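Local coordinates for protein 3-hydroxyacyl-CoA dehydrogenase (Brucella suis, PDB 4O5O) that probably oxidises 3-hydroxyacyl-CoA thioesters to their 3-ketoacyl forms with a nicotinamide cofactor, as a four-subunit member of the short-chain dehydrogenase family, at residues Arg185-Ala188 and Arg189-Ile192. Residues are numbered along the deposited sequence; the frame is centred on the assembly and turned at random.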
loop_
_atom_site.group_PDB
_atom_site.type_symbol
_atom_site.label_atom_id
_atom_site.label_comp_id
_atom_site.label_asym_id
_atom_site.label_seq_id
_atom_site.Cartn_x
_atom_site.Cartn_y
_atom_site.Cartn_z
ATOM N N ARG B 185 -18.120 -1.514 -2.485
ATOM C CA ARG B 185 -18.856 -2.112 -1.380
ATOM C C ARG B 185 -20.353 -1.816 -1.488
ATOM O O ARG B 185 -21.199 -2.666 -1.223
ATOM C CB ARG B 185 -18.324 -1.593 -0.054
ATOM C CG ARG B 185 -17.047 -2.273 0.375
ATOM C CD ARG B 185 -16.369 -1.581 1.554
ATOM N NE ARG B 185 -15.513 -2.511 2.266
ATOM C CZ ARG B 185 -14.873 -2.227 3.395
ATOM N NH1 ARG B 185 -14.855 -0.989 3.889
ATOM N NH2 ARG B 185 -14.223 -3.196 4.024
ATOM N N GLU B 186 -20.696 -0.594 -1.851
ATOM C CA GLU B 186 -22.094 -0.235 -1.969
ATOM C C GLU B 186 -22.723 -0.840 -3.218
ATOM O O GLU B 186 -23.835 -1.431 -3.178
ATOM C CB GLU B 186 -22.236 1.276 -2.043
ATOM C CG GLU B 186 -23.699 1.693 -2.192
ATOM C CD GLU B 186 -23.880 3.150 -2.540
ATOM O OE1 GLU B 186 -22.979 3.946 -2.201
ATOM O OE2 GLU B 186 -24.937 3.477 -3.149
ATOM N N LEU B 187 -22.051 -0.632 -4.346
ATOM C CA LEU B 187 -22.658 -1.038 -5.632
ATOM C C LEU B 187 -22.744 -2.556 -5.811
ATOM O O LEU B 187 -23.454 -3.027 -6.688
ATOM C CB LEU B 187 -21.970 -0.345 -6.805
ATOM C CG LEU B 187 -22.092 1.188 -6.801
ATOM C CD1 LEU B 187 -21.463 1.756 -8.057
ATOM C CD2 LEU B 187 -23.534 1.681 -6.650
ATOM N N ALA B 188 -22.038 -3.309 -4.973
ATOM C CA ALA B 188 -22.192 -4.764 -4.921
ATOM C C ALA B 188 -23.646 -5.158 -4.715
ATOM O O ALA B 188 -24.089 -6.166 -5.244
ATOM C CB ALA B 188 -21.356 -5.335 -3.780
ATOM N N ARG B 189 -24.383 -4.359 -3.954
ATOM C CA ARG B 189 -25.807 -4.615 -3.712
ATOM C C ARG B 189 -26.648 -4.576 -4.978
ATOM O O ARG B 189 -27.752 -5.108 -4.990
ATOM C CB ARG B 189 -26.348 -3.624 -2.683
ATOM C CG ARG B 189 -25.633 -3.620 -1.317
ATOM C CD ARG B 189 -26.038 -2.407 -0.482
ATOM N NE ARG B 189 -25.700 -2.555 0.936
ATOM C CZ ARG B 189 -25.809 -1.584 1.838
ATOM N NH1 ARG B 189 -26.254 -0.369 1.491
ATOM N NH2 ARG B 189 -25.482 -1.825 3.105
ATOM N N HIS B 190 -26.123 -3.935 -6.018
ATOM C CA HIS B 190 -26.751 -3.863 -7.328
ATOM C C HIS B 190 -26.072 -4.731 -8.384
ATOM O O HIS B 190 -26.445 -4.690 -9.549
ATOM C CB HIS B 190 -26.676 -2.424 -7.815
ATOM C CG HIS B 190 -27.389 -1.456 -6.937
ATOM N ND1 HIS B 190 -28.714 -1.131 -7.120
ATOM C CD2 HIS B 190 -26.961 -0.735 -5.873
ATOM C CE1 HIS B 190 -29.072 -0.251 -6.203
ATOM N NE2 HIS B 190 -28.024 0.011 -5.442
ATOM N N GLY B 191 -25.067 -5.504 -7.991
ATOM C CA GLY B 191 -24.305 -6.300 -8.945
ATOM C C GLY B 191 -23.463 -5.453 -9.897
ATOM O O GLY B 191 -23.266 -5.823 -11.047
ATOM N N ILE B 192 -22.982 -4.301 -9.432
ATOM C CA ILE B 192 -22.157 -3.436 -10.249
ATOM C C ILE B 192 -20.766 -3.461 -9.627
ATOM O O ILE B 192 -20.574 -3.057 -8.488
ATOM C CB ILE B 192 -22.718 -2.000 -10.313
ATOM C CG1 ILE B 192 -24.120 -1.967 -10.957
ATOM C CG2 ILE B 192 -21.774 -1.066 -11.063
ATOM C CD1 ILE B 192 -24.857 -0.671 -10.672
HETATM O O HOH W 1 -27.008 1.794 -3.249
#
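Leu187 and Ile192 meet in the turn that leads from helix 167-187 to strand 192-199, and two backbone bonds together with a positive phi identify it as a Schellman motif. Ile192 N donates to Leu187 O at 3.1 Å with a nearly straight N-H...O angle of 166°, while Gly191 N reaches Ala188 O at 3.0 Å. Gly191, the C-prime residue, has a phi of 68°, the reversal of sign that turns the chain out of its helical path. Leu187 O is gripped twice, since His190 N also donates to it at 2.9 Å; the two donors approach from opposite faces of the carbonyl plane, which restrains the peptide from both sides.

The apolar side is compact. Leu187 CB lies 4.0 Å from Ile192 CB, and the branches run on to a touch between Leu187 CD1 and Ile192 CG2 at 4.1 Å. In Ile192, CG2 stands opposite the backbone N across the CA-CB bond, which leaves this methyl to face the leucine.

The polar side is looser. Arg189 lays CB, CG and CD beside Glu186 O; its chain, extended from CG to NE, runs outward on the exposed side and also packs on Ile164 of the second subunit. Here a water bridges side chains that do not touch directly: it donates to Glu186 OE2 at 2.7 Å and sits in the ring plane of His190, 3.0 Å from NE2. The Glu186 carboxylate is held further by Val103 N and Leu104 N of the second subunit, so the bridge lies beside a subunit interface.

Arg148, just ahead of strand 149-154, bonds to His190 O. Beneath the turn, Leu187 packs on Ala134 and Ile192 on Met137 of helix 112-137, and both rest on Ile151 of strand 149-154, at the edge of the Rossmann-type alpha/beta fold.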